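Local structure of enoyl-CoA hydratase/isomerase (Shewanella pealeana, 4KPK) at residues Met67-Glu70 with Met71-Leu75; Ala100-Asn103 with Trp104-Lys107; Arg195-Met198 with Leu199-Glu202; Leu247-Ser250 with Leu251-Gly254; Leu281-Phe285 with Glu286-Pro290. The protein probably acts on acyl-CoA thioesters as a hydratase or isomerase of the crotonase-like family, assembled from three copies of its chain. All blocks are in the same frame, centred on the assembly; numbering follows the deposited sequence.

Interaction 1 of 5, residues Met67-Glu70 with Met71-Leu75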
loop_
_atom_site.group_PDB
_atom_site.type_symbol
_atom_site.label_atom_id
_atom_site.label_comp_id
_atom_site.label_asym_id
_atom_site.label_seq_id
_atom_site.Cartn_x
_atom_site.Cartn_y
_atom_site.Cartn_z
HETATM N N MSE A 67 32.042 5.726 -3.667
HETATM C CA MSE A 67 31.157 4.802 -2.932
HETATM C C MSE A 67 30.115 4.194 -3.835
HETATM O O MSE A 67 29.910 3.004 -3.791
HETATM C CB MSE A 67 30.396 5.527 -1.858
HETATM C CG MSE A 67 29.393 4.681 -1.085
HETATM SE SE MSE A 67 30.256 4.128 0.607
HETATM C CE MSE A 67 30.286 5.840 1.514
ATOM N N ILE A 68 29.441 5.031 -4.608
ATOM C CA ILE A 68 28.388 4.592 -5.539
ATOM C C ILE A 68 28.993 3.532 -6.445
ATOM O O ILE A 68 28.469 2.430 -6.551
ATOM C CB ILE A 68 27.823 5.750 -6.417
ATOM C CG1 ILE A 68 27.114 6.840 -5.586
ATOM C CG2 ILE A 68 26.903 5.244 -7.498
ATOM C CD1 ILE A 68 26.281 6.303 -4.477
ATOM N N SER A 69 30.150 3.840 -7.022
ATOM C CA SER A 69 30.732 2.953 -8.029
ATOM C C SER A 69 31.251 1.665 -7.428
ATOM O O SER A 69 31.083 0.550 -7.981
ATOM C CB SER A 69 31.833 3.671 -8.823
ATOM O OG SER A 69 32.811 2.738 -9.241
ATOM N N GLU A 70 31.868 1.792 -6.254
ATOM C CA GLU A 70 32.325 0.603 -5.559
ATOM C C GLU A 70 31.161 -0.330 -5.232
ATOM O O GLU A 70 31.276 -1.534 -5.323
ATOM C CB GLU A 70 33.119 1.017 -4.317
ATOM C CG GLU A 70 34.427 1.700 -4.694
ATOM C CD GLU A 70 35.454 1.737 -3.600
ATOM O OE1 GLU A 70 35.122 1.575 -2.401
ATOM O OE2 GLU A 70 36.617 1.968 -3.940
HETATM N N MSE A 71 30.016 0.225 -4.881
HETATM C CA MSE A 71 28.846 -0.598 -4.520
HETATM C C MSE A 71 28.340 -1.341 -5.720
HETATM O O MSE A 71 28.015 -2.520 -5.608
HETATM C CB MSE A 71 27.786 0.310 -3.902
HETATM C CG MSE A 71 28.054 0.459 -2.391
HETATM SE SE MSE A 71 26.681 1.625 -1.588
HETATM C CE MSE A 71 27.355 1.878 0.256
ATOM N N ILE A 72 28.288 -0.660 -6.880
ATOM C CA ILE A 72 28.007 -1.347 -8.174
ATOM C C ILE A 72 28.939 -2.526 -8.433
ATOM O O ILE A 72 28.491 -3.626 -8.731
ATOM C CB ILE A 72 28.005 -0.339 -9.356
ATOM C CG1 ILE A 72 26.878 0.696 -9.140
ATOM C CG2 ILE A 72 27.875 -1.032 -10.734
ATOM C CD1 ILE A 72 26.951 1.917 -10.018
ATOM N N GLN A 73 30.243 -2.315 -8.289
ATOM C CA GLN A 73 31.203 -3.369 -8.505
ATOM C C GLN A 73 31.004 -4.588 -7.582
ATOM O O GLN A 73 31.114 -5.728 -8.041
ATOM C CB GLN A 73 32.620 -2.842 -8.270
ATOM C CG GLN A 73 33.172 -1.942 -9.351
ATOM C CD GLN A 73 34.543 -1.425 -8.984
ATOM O OE1 GLN A 73 35.459 -2.209 -8.699
ATOM N NE2 GLN A 73 34.692 -0.099 -8.949
ATOM N N VAL A 74 30.759 -4.346 -6.280
ATOM C CA VAL A 74 30.554 -5.440 -5.365
ATOM C C VAL A 74 29.266 -6.238 -5.687
ATOM O O VAL A 74 29.218 -7.492 -5.609
ATOM C CB VAL A 74 30.515 -4.932 -3.931
ATOM C CG1 VAL A 74 30.111 -6.058 -2.974
ATOM C CG2 VAL A 74 31.862 -4.353 -3.518
ATOM N N LEU A 75 28.220 -5.511 -6.060
ATOM C CA LEU A 75 26.996 -6.142 -6.509
ATOM C C LEU A 75 27.241 -6.987 -7.745
ATOM O O LEU A 75 26.800 -8.134 -7.773
ATOM C CB LEU A 75 25.887 -5.125 -6.826
ATOM C CG LEU A 75 25.241 -4.364 -5.669
ATOM C CD1 LEU A 75 24.065 -3.546 -6.190
ATOM C CD2 LEU A 75 24.807 -5.328 -4.572
#
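Four successive i to i+4 backbone hydrogen bonds tie Met67-Glu70 to Met71-Leu75, from Met71 N to Met67 O at 3.0 Å through to Val74 N to Glu70 O, and keep one full turn of alpha helix regular. The helix, 65-80, is the crossover of a beta-alpha-beta unit between the parallel strands 49-54 and 86-91, so the side turned to the sheet is apolar. Met67 and Met71, both selenomethionines here, run side by side in the same direction. The extended chain of Met71 carries its CE to 3.7 Å from the SE of Met67, whose own chain bends to meet it. Long, flexible and unbranched, such residues mould themselves to uneven surroundings, and Met71 goes on to touch Met52 and Leu54 of strand 49-54. One step round the helix, Ile68 and Ile72 make a looser pair and face helix 113-132 through Leu123 and Met129. Glu70, though buried, has its carboxylate bonded to the backbone N of His39 and of Tyr40, which pins the preceding chain against the helix. On the wetter side lie Ser69 and Gln73. Ile72 lays CG1 against the backbone, 3.5 Å from Ile68 O, while its CD1 reaches CG2 of Ile68 at 4.2 Å.

Interaction 2 of 5, residues Ala100-Asn103 with Trp104-Lys107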
loop_
_atom_site.group_PDB
_atom_site.type_symbol
_atom_site.label_atom_id
_atom_site.label_comp_id
_atom_site.label_asym_id
_atom_site.label_seq_id
_atom_site.Cartn_x
_atom_site.Cartn_y
_atom_site.Cartn_z
ATOM N N ALA A 100 24.963 12.290 2.078
ATOM C CA ALA A 100 25.784 12.736 0.940
ATOM C C ALA A 100 27.050 13.503 1.361
ATOM O O ALA A 100 26.978 14.388 2.189
ATOM C CB ALA A 100 24.939 13.570 -0.009
ATOM N N ASP A 101 28.198 13.135 0.799
ATOM C CA ASP A 101 29.470 13.760 1.135
ATOM C C ASP A 101 29.442 15.242 0.716
ATOM O O ASP A 101 29.079 15.538 -0.418
ATOM C CB ASP A 101 30.582 12.932 0.448
ATOM C CG ASP A 101 31.988 13.512 0.618
ATOM O OD1 ASP A 101 32.328 14.549 0.013
ATOM O OD2 ASP A 101 32.797 12.871 1.291
ATOM N N LEU A 102 29.788 16.166 1.631
ATOM C CA LEU A 102 29.779 17.623 1.325
ATOM C C LEU A 102 30.664 18.019 0.131
ATOM O O LEU A 102 30.296 18.911 -0.653
ATOM C CB LEU A 102 30.216 18.464 2.536
ATOM C CG LEU A 102 30.227 20.013 2.455
ATOM C CD1 LEU A 102 28.858 20.544 2.095
ATOM C CD2 LEU A 102 30.664 20.692 3.774
ATOM N N ASN A 103 31.833 17.382 0.022
ATOM C CA ASN A 103 32.749 17.673 -1.066
ATOM C C ASN A 103 32.148 17.250 -2.357
ATOM O O ASN A 103 32.310 17.931 -3.355
ATOM C CB ASN A 103 34.089 16.981 -0.868
ATOM C CG ASN A 103 35.052 17.853 -0.130
ATOM O OD1 ASN A 103 35.222 19.014 -0.495
ATOM N ND2 ASN A 103 35.659 17.333 0.937
ATOM N N TRP A 104 31.417 16.136 -2.327
ATOM C CA TRP A 104 30.729 15.618 -3.513
ATOM C C TRP A 104 29.613 16.585 -3.849
ATOM O O TRP A 104 29.420 16.935 -4.998
ATOM C CB TRP A 104 30.198 14.198 -3.277
ATOM C CG TRP A 104 29.486 13.566 -4.409
ATOM C CD1 TRP A 104 29.885 13.531 -5.724
ATOM C CD2 TRP A 104 28.281 12.804 -4.333
ATOM N NE1 TRP A 104 28.993 12.819 -6.466
ATOM C CE2 TRP A 104 27.987 12.360 -5.653
ATOM C CE3 TRP A 104 27.406 12.458 -3.282
ATOM C CZ2 TRP A 104 26.846 11.570 -5.961
ATOM C CZ3 TRP A 104 26.232 11.676 -3.577
ATOM C CH2 TRP A 104 25.971 11.247 -4.927
HETATM N N MSE A 105 28.900 17.062 -2.843
HETATM C CA MSE A 105 27.825 17.995 -3.123
HETATM C C MSE A 105 28.327 19.267 -3.785
HETATM O O MSE A 105 27.636 19.806 -4.658
HETATM C CB MSE A 105 27.040 18.319 -1.866
HETATM C CG MSE A 105 26.344 17.095 -1.262
HETATM SE SE MSE A 105 25.317 17.645 0.350
HETATM C CE MSE A 105 26.444 17.459 1.948
ATOM N N ARG A 106 29.457 19.808 -3.337
ATOM C CA ARG A 106 30.039 21.003 -3.996
ATOM C C ARG A 106 30.323 20.763 -5.467
ATOM O O ARG A 106 30.148 21.652 -6.285
ATOM C CB ARG A 106 31.362 21.408 -3.373
ATOM C CG ARG A 106 31.227 22.066 -1.999
ATOM C CD ARG A 106 32.585 22.327 -1.392
ATOM N NE ARG A 106 32.463 22.534 0.041
ATOM C CZ ARG A 106 32.062 23.671 0.629
ATOM N NH1 ARG A 106 31.706 24.744 -0.075
ATOM N NH2 ARG A 106 32.018 23.739 1.954
ATOM N N LYS A 107 30.816 19.578 -5.778
ATOM C CA LYS A 107 31.091 19.215 -7.169
ATOM C C LYS A 107 29.796 19.173 -7.988
ATOM O O LYS A 107 29.756 19.725 -9.090
ATOM C CB LYS A 107 31.818 17.873 -7.269
ATOM C CG LYS A 107 33.102 17.820 -6.442
ATOM C CD LYS A 107 33.923 16.632 -6.904
ATOM C CE LYS A 107 35.178 16.387 -6.088
ATOM N NZ LYS A 107 35.718 15.117 -6.635
#
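Asp101 is the N-cap of helix 102-109, and its side chain takes up amide hydrogens that the first turn has no earlier carbonyls to receive. With CG anti to the backbone N (chi1 176°), the carboxylate folds back over the helix start. There OD1 accepts from Trp104 N at 3.0 Å, on its anti side, and more weakly from Asn103 N. Asp is apt for this: it is short enough to reach those amides, and its negative charge probably also suits the positive end of the helix dipole. Ordinary helical bonding begins at once, with Met105 N giving to Asp101 O at 2.9 Å. Apolar contacts close the turn beneath. The small Ala100 sets its CB 4.0 Å from CG of Met105 and 4.2 Å from CZ3 of the Trp104 indole. Met105, a selenomethionine, bends at its last torsion and brings CE to 3.9 Å from CD1 of Leu102, the two chains crossing at about a right angle. Leu102 also lays CD2 3.8 Å from NH2 of Arg106. The other oxygen of Asp101, OD2, forms a salt bridge with Arg56, while Leu102, Met105 and Arg106 pack on Phe284 and Phe285 of the second subunit, at the end of its helix 275-285.

Interaction 3 of 5, residues Arg195-Met198 with Leu199-Glu202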
loop_
_atom_site.group_PDB
_atom_site.type_symbol
_atom_site.label_atom_id
_atom_site.label_comp_id
_atom_site.label_asym_id
_atom_site.label_seq_id
_atom_site.Cartn_x
_atom_site.Cartn_y
_atom_site.Cartn_z
ATOM N N ARG A 195 4.263 11.479 0.997
ATOM C CA ARG A 195 3.832 12.826 0.783
ATOM C C ARG A 195 4.023 13.657 2.049
ATOM O O ARG A 195 4.201 14.852 1.961
ATOM C CB ARG A 195 2.385 12.848 0.323
ATOM C CG ARG A 195 2.304 12.806 -1.214
ATOM C CD ARG A 195 0.936 12.660 -1.790
ATOM N NE ARG A 195 0.202 13.905 -1.726
ATOM C CZ ARG A 195 -0.854 14.174 -2.483
ATOM N NH1 ARG A 195 -1.257 13.319 -3.422
ATOM N NH2 ARG A 195 -1.492 15.309 -2.335
ATOM N N ARG A 196 3.975 13.036 3.233
ATOM C CA ARG A 196 4.303 13.809 4.447
ATOM C C ARG A 196 5.816 14.013 4.530
ATOM O O ARG A 196 6.345 15.141 4.414
ATOM C CB ARG A 196 3.776 13.110 5.653
ATOM C CG ARG A 196 4.287 13.716 6.957
ATOM C CD ARG A 196 4.017 12.803 8.152
ATOM N NE ARG A 196 4.667 13.365 9.358
ATOM C CZ ARG A 196 4.468 12.905 10.593
ATOM N NH1 ARG A 196 3.632 11.915 10.802
ATOM N NH2 ARG A 196 5.076 13.470 11.626
ATOM N N TYR A 197 6.536 12.921 4.662
ATOM C CA TYR A 197 7.942 12.994 4.997
ATOM C C TYR A 197 8.824 13.626 3.945
ATOM O O TYR A 197 9.785 14.317 4.302
ATOM C CB TYR A 197 8.441 11.612 5.383
ATOM C CG TYR A 197 7.945 11.199 6.736
ATOM C CD1 TYR A 197 6.895 10.334 6.854
ATOM C CD2 TYR A 197 8.518 11.722 7.919
ATOM C CE1 TYR A 197 6.410 9.944 8.107
ATOM C CE2 TYR A 197 8.017 11.341 9.201
ATOM C CZ TYR A 197 6.959 10.455 9.254
ATOM O OH TYR A 197 6.397 10.035 10.413
HETATM N N MSE A 198 8.520 13.404 2.661
HETATM C CA MSE A 198 9.246 14.114 1.582
HETATM C C MSE A 198 8.986 15.581 1.514
HETATM O O MSE A 198 9.858 16.307 1.057
HETATM C CB MSE A 198 9.044 13.504 0.208
HETATM C CG MSE A 198 9.686 12.137 0.148
HETATM SE SE MSE A 198 9.386 11.299 -1.641
HETATM C CE MSE A 198 9.997 12.668 -2.890
ATOM N N LEU A 199 7.815 16.043 1.962
ATOM C CA LEU A 199 7.541 17.449 2.022
ATOM C C LEU A 199 8.013 18.132 3.288
ATOM O O LEU A 199 8.455 19.302 3.224
ATOM C CB LEU A 199 6.064 17.709 1.841
ATOM C CG LEU A 199 5.489 17.472 0.424
ATOM C CD1 LEU A 199 3.982 17.709 0.482
ATOM C CD2 LEU A 199 6.184 18.343 -0.619
ATOM N N THR A 200 7.937 17.451 4.454
ATOM C CA THR A 200 8.390 18.099 5.721
ATOM C C THR A 200 9.876 18.084 5.893
ATOM O O THR A 200 10.445 18.987 6.528
ATOM C CB THR A 200 7.766 17.433 6.976
ATOM O OG1 THR A 200 8.068 16.022 7.005
ATOM C CG2 THR A 200 6.283 17.621 6.899
ATOM N N ALA A 201 10.500 17.064 5.318
ATOM C CA ALA A 201 11.890 16.701 5.569
ATOM C C ALA A 201 12.197 16.451 7.108
ATOM O O ALA A 201 13.316 16.662 7.600
ATOM C CB ALA A 201 12.813 17.748 4.969
ATOM N N GLU A 202 11.195 16.012 7.841
ATOM C CA GLU A 202 11.411 15.732 9.241
ATOM C C GLU A 202 12.175 14.444 9.453
ATOM O O GLU A 202 12.171 13.517 8.621
ATOM C CB GLU A 202 10.092 15.724 10.006
ATOM C CG GLU A 202 9.172 14.585 9.646
ATOM C CD GLU A 202 7.732 14.882 10.035
ATOM O OE1 GLU A 202 7.393 14.770 11.268
ATOM O OE2 GLU A 202 6.956 15.214 9.115
HETATM O O HOH W 1 11.805 13.009 6.069
#
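Arg196 reaches out from the last turn of helix 191-200 to grasp Glu202, just beyond the helix end. From CB its chain runs out extended: CG lies 3.7 Å from OE2 of Glu202, with the methyl CG2 of Thr200 farther off, and CD rests over the rim of one face of the Tyr197 ring. NE then donates to OE2 of Glu202 at 3.0 Å, nearly straight at 162°, and NH2 to OE1 at 2.7 Å. This is a side-on, two-nitrogen salt bridge, but the guanidinium and carboxylate planes stand 63° apart and both oxygens are met from above the carboxylate plane. One face of the guanidinium lies beneath the hydroxyl of Tyr197. Glu202 can turn back because Ala201, with positive phi, ends the helix; its CG then packs 3.4 Å from CD2 of Tyr197. Thr200 fixes the carboxylate from another direction: OG1 donates to OE2 at 2.5 Å and accepts from Glu202 N, an ST turn for which a hydroxyl on a short side chain is well suited. Thr200 N also bonds Arg196 O at 2.8 Å. Neighbouring Arg195 instead turns to Asp157 and Asp131 of the second subunit. With OE2 held by both Arg196 NE and Thr200 OG1, and OE1 by NH2, the glutamate is probably kept ionised and its rotation fixed, which would hold the turn that leaves the helix.

Interaction 4 of 5, residues Leu247-Ser250 with Leu251-Gly254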
loop_
_atom_site.group_PDB
_atom_site.type_symbol
_atom_site.label_atom_id
_atom_site.label_comp_id
_atom_site.label_asym_id
_atom_site.label_seq_id
_atom_site.Cartn_x
_atom_site.Cartn_y
_atom_site.Cartn_z
ATOM N N LEU A 247 8.617 -12.388 -9.877
ATOM C CA LEU A 247 7.158 -12.442 -9.867
ATOM C C LEU A 247 6.589 -11.230 -9.135
ATOM O O LEU A 247 5.749 -10.509 -9.650
ATOM C CB LEU A 247 6.713 -13.731 -9.198
ATOM C CG LEU A 247 5.253 -13.893 -8.786
ATOM C CD1 LEU A 247 4.432 -14.231 -10.006
ATOM C CD2 LEU A 247 5.124 -14.995 -7.732
ATOM N N LEU A 248 7.037 -10.999 -7.906
ATOM C CA LEU A 248 6.652 -9.753 -7.200
ATOM C C LEU A 248 6.930 -8.497 -8.027
ATOM O O LEU A 248 6.159 -7.534 -8.042
ATOM C CB LEU A 248 7.455 -9.644 -5.851
ATOM C CG LEU A 248 7.025 -10.663 -4.790
ATOM C CD1 LEU A 248 7.835 -10.617 -3.479
ATOM C CD2 LEU A 248 5.571 -10.389 -4.497
ATOM N N SER A 249 8.071 -8.459 -8.670
ATOM C CA SER A 249 8.349 -7.336 -9.625
ATOM C C SER A 249 7.241 -7.167 -10.659
ATOM O O SER A 249 6.733 -6.096 -10.838
ATOM C CB SER A 249 9.674 -7.546 -10.369
ATOM O OG SER A 249 10.122 -6.350 -10.947
ATOM N N SER A 250 6.837 -8.257 -11.286
ATOM C CA SER A 250 5.809 -8.215 -12.326
ATOM C C SER A 250 4.460 -7.742 -11.804
ATOM O O SER A 250 3.635 -7.316 -12.604
ATOM C CB SER A 250 5.674 -9.580 -13.010
ATOM O OG SER A 250 4.968 -10.537 -12.195
ATOM N N LEU A 251 4.245 -7.808 -10.476
ATOM C CA LEU A 251 2.971 -7.457 -9.871
ATOM C C LEU A 251 2.906 -6.010 -9.307
ATOM O O LEU A 251 1.845 -5.566 -8.893
ATOM C CB LEU A 251 2.611 -8.437 -8.773
ATOM C CG LEU A 251 2.486 -9.946 -9.069
ATOM C CD1 LEU A 251 2.386 -10.733 -7.747
ATOM C CD2 LEU A 251 1.286 -10.263 -9.947
ATOM N N GLU A 252 4.027 -5.289 -9.336
ATOM C CA GLU A 252 4.169 -3.953 -8.733
ATOM C C GLU A 252 3.165 -2.944 -9.171
ATOM O O GLU A 252 2.824 -2.054 -8.379
ATOM C CB GLU A 252 5.539 -3.366 -9.055
ATOM C CG GLU A 252 6.660 -3.967 -8.255
ATOM C CD GLU A 252 8.045 -3.444 -8.664
ATOM O OE1 GLU A 252 8.288 -3.029 -9.863
ATOM O OE2 GLU A 252 8.923 -3.513 -7.774
ATOM N N ASP A 253 2.727 -3.053 -10.434
ATOM C CA ASP A 253 1.710 -2.178 -10.979
ATOM C C ASP A 253 0.284 -2.325 -10.403
ATOM O O ASP A 253 -0.527 -1.405 -10.526
ATOM C CB ASP A 253 1.715 -2.160 -12.556
ATOM C CG ASP A 253 1.237 -3.446 -13.198
ATOM O OD1 ASP A 253 0.794 -4.368 -12.488
ATOM O OD2 ASP A 253 1.281 -3.519 -14.473
ATOM N N GLY A 254 -0.037 -3.457 -9.810
ATOM C CA GLY A 254 -1.314 -3.629 -9.141
ATOM C C GLY A 254 -2.369 -4.221 -10.032
ATOM O O GLY A 254 -3.463 -4.503 -9.593
HETATM O O HOH W 2 11.191 -4.779 -8.546
HETATM O O HOH W 3 4.079 -4.561 -12.613
#
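Leu251 closes the C-terminal end of helix 238-251, where regular i to i+4 bonding gives way to a type I beta turn, Leu251 to Gly254. Its amide makes only a weak bond to Leu247 O and a better one to Leu248 O at 3.1 Å, and Glu252 N follows the same tighter pattern by donating to Ser249 O at 3.2 Å. Both i to i+3 donors approach from well above the carbonyl planes, as expected where a helix tightens at its end. The leucine side chain is buried: its CD1 lies 4.4 Å from CG of Leu247, and Leu251 packs on Thr260 and Leu247 on Thr264 of helix 258-273. Ser250 puts OG between its backbone N and carbonyl carbon (chi1 76°), close enough to donate to Leu247 O at 2.7 Å on a lone pair. The hydroxyl thus gives that carbonyl a second, shorter partner, and OG also has a weak bond with His263. Farther out, the CG of Glu252 lies along Ser249 O, and its OE2 forms a salt bridge with Arg187, while a water joins OE2 to Ser249 OG. The third subunit covers another side: its Gln191 donates to Leu248 O, and its Ser182 meets Leu247 and Leu251. Gly254 suits the turn's last place, because at its positive phi a side chain would press on the preceding carbonyl O; its N bonds Leu251 O. A second water accepts from Asp253 N at 3.0 Å and donates weakly to Ser250 O.

Interaction 5 of 5, residues Leu281-Phe285 with Glu286-Pro290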
loop_
_atom_site.group_PDB
_atom_site.type_symbol
_atom_site.label_atom_id
_atom_site.label_comp_id
_atom_site.label_asym_id
_atom_site.label_seq_id
_atom_site.Cartn_x
_atom_site.Cartn_y
_atom_site.Cartn_z
ATOM N N LEU A 281 10.588 -31.028 -4.491
ATOM C CA LEU A 281 9.474 -31.935 -4.210
ATOM C C LEU A 281 9.915 -33.300 -3.772
ATOM O O LEU A 281 9.410 -33.820 -2.791
ATOM C CB LEU A 281 8.579 -32.093 -5.433
ATOM C CG LEU A 281 7.784 -30.823 -5.691
ATOM C CD1 LEU A 281 7.178 -30.867 -7.090
ATOM C CD2 LEU A 281 6.728 -30.657 -4.602
ATOM N N ASN A 282 10.832 -33.901 -4.518
ATOM C CA ASN A 282 11.353 -35.241 -4.151
ATOM C C ASN A 282 12.015 -35.340 -2.758
ATOM O O ASN A 282 11.799 -36.315 -2.031
ATOM C CB ASN A 282 12.334 -35.723 -5.192
ATOM C CG ASN A 282 11.687 -35.880 -6.547
ATOM O OD1 ASN A 282 10.494 -36.213 -6.660
ATOM N ND2 ASN A 282 12.475 -35.648 -7.588
ATOM N N ALA A 283 12.816 -34.332 -2.416
ATOM C CA ALA A 283 13.456 -34.246 -1.109
ATOM C C ALA A 283 12.382 -34.277 -0.016
ATOM O O ALA A 283 12.475 -35.046 0.940
ATOM C CB ALA A 283 14.297 -32.976 -1.017
ATOM N N PHE A 284 11.362 -33.441 -0.167
ATOM C CA PHE A 284 10.220 -33.424 0.763
ATOM C C PHE A 284 9.505 -34.786 0.815
ATOM O O PHE A 284 9.265 -35.303 1.899
ATOM C CB PHE A 284 9.257 -32.300 0.372
ATOM C CG PHE A 284 7.998 -32.197 1.224
ATOM C CD1 PHE A 284 8.053 -31.734 2.537
ATOM C CD2 PHE A 284 6.745 -32.493 0.679
ATOM C CE1 PHE A 284 6.892 -31.609 3.293
ATOM C CE2 PHE A 284 5.591 -32.361 1.420
ATOM C CZ PHE A 284 5.659 -31.917 2.733
ATOM N N PHE A 285 9.150 -35.372 -0.339
ATOM C CA PHE A 285 8.503 -36.696 -0.298
ATOM C C PHE A 285 9.406 -37.699 0.398
ATOM O O PHE A 285 8.915 -38.490 1.200
ATOM C CB PHE A 285 8.141 -37.242 -1.681
ATOM C CG PHE A 285 7.225 -36.356 -2.460
ATOM C CD1 PHE A 285 6.166 -35.712 -1.840
ATOM C CD2 PHE A 285 7.419 -36.175 -3.825
ATOM C CE1 PHE A 285 5.334 -34.885 -2.560
ATOM C CE2 PHE A 285 6.576 -35.359 -4.553
ATOM C CZ PHE A 285 5.530 -34.703 -3.910
ATOM N N GLU A 286 10.710 -37.662 0.088
ATOM C CA GLU A 286 11.661 -38.639 0.630
ATOM C C GLU A 286 12.162 -38.278 2.028
ATOM O O GLU A 286 12.951 -39.004 2.593
ATOM C CB GLU A 286 12.827 -38.865 -0.340
ATOM C CG GLU A 286 12.446 -39.676 -1.570
ATOM C CD GLU A 286 13.224 -39.280 -2.809
ATOM O OE1 GLU A 286 14.408 -38.933 -2.705
ATOM O OE2 GLU A 286 12.652 -39.280 -3.904
ATOM N N LYS A 287 11.674 -37.168 2.577
ATOM C CA LYS A 287 12.010 -36.691 3.918
ATOM C C LYS A 287 13.481 -36.506 4.082
ATOM O O LYS A 287 14.027 -36.879 5.123
ATOM C CB LYS A 287 11.515 -37.668 4.984
ATOM C CG LYS A 287 10.139 -38.233 4.698
ATOM C CD LYS A 287 9.688 -39.181 5.794
ATOM C CE LYS A 287 9.002 -40.410 5.234
ATOM N NZ LYS A 287 9.955 -41.353 4.591
ATOM N N ARG A 288 14.128 -35.985 3.045
ATOM C CA ARG A 288 15.564 -35.730 3.048
ATOM C C ARG A 288 15.765 -34.250 2.737
ATOM O O ARG A 288 14.824 -33.586 2.283
ATOM C CB ARG A 288 16.301 -36.590 2.006
ATOM C CG ARG A 288 15.882 -36.347 0.570
ATOM C CD ARG A 288 16.620 -37.263 -0.372
ATOM N NE ARG A 288 16.107 -37.118 -1.737
ATOM C CZ ARG A 288 16.434 -36.143 -2.585
ATOM N NH1 ARG A 288 17.302 -35.179 -2.247
ATOM N NH2 ARG A 288 15.871 -36.122 -3.795
ATOM N N SER A 289 16.984 -33.761 2.986
ATOM C CA SER A 289 17.452 -32.442 2.548
ATOM C C SER A 289 17.605 -32.296 1.003
ATOM O O SER A 289 18.188 -33.160 0.331
ATOM C CB SER A 289 18.775 -32.087 3.253
ATOM O OG SER A 289 19.334 -30.881 2.737
ATOM N N PRO A 290 17.038 -31.202 0.439
ATOM C CA PRO A 290 17.236 -30.877 -0.967
ATOM C C PRO A 290 18.687 -30.557 -1.231
ATOM O O PRO A 290 19.318 -29.904 -0.425
ATOM C CB PRO A 290 16.399 -29.595 -1.182
ATOM C CG PRO A 290 15.485 -29.488 -0.025
ATOM C CD PRO A 290 16.129 -30.244 1.108
HETATM O O HOH W 4 10.148 -39.007 -4.764
#
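Ala283 lies at the tight centre of a Schellman motif that ends helix 275-285. Its carbonyl O accepts from Arg288 N at 2.8 Å, the long bond of the motif, while Lys287 N bonds Phe284 O inside it at 3.1 Å. Lys287 is the residue that takes the positive phi, and Glu286 N still makes the last helical bond, to Asn282 O at 2.7 Å. Because the chain doubles back, Pro290 comes to rest on the helix it has just left, with CG 3.8 Å from CB of Ala283. A methyl is small enough for the returning chain to pass this close, and the proline ring, with no free rotation of its side chain, offers it an apolar CG. Arg288 covers the same residue: CA of Ala283 lies 3.8 Å above the plane of its guanidinium, over the centre of one face. Its first torsion (chi1 61°) swings the long side chain back along the helix instead of out from it. NE then donates almost straight, at 176°, to OE1 of Glu286, 2.7 Å away and practically in the guanidinium plane, and Glu279 forms a further salt bridge with NH2. The outer side is looser and polar. There a water donates to OE2 of Glu286 and, weakly, to OD1 of Asn282, and Lys287, exposed and with its CB turned from the helix, suits this side as a charged residue. With Leu281 packed on Ala109 of the third subunit, the end of helix 275-285 sits against helix 102-109 of that subunit.

Interaction 1 is buried and lies at mid-helix, where regular backbone bonds and apolar pairs seat helix 65-80 in the beta-alpha-beta core. The other four lie at helix ends. Interaction 2 caps a start with a carboxylate, whereas interactions 3, 4 and 5 finish helices by a salt bridge with an ST turn, a beta turn and a Schellman motif. Interaction 3 is also buried, with a neighbouring subunit close to most of its residues; interaction 4 is partly buried, and interactions 2 and 5 are on the surface. Those last two, about 54 Å apart between centres in one chain, meet across subunits, and Arg195 of interaction 3 likewise packs on Leu248 of interaction 4 in another chain.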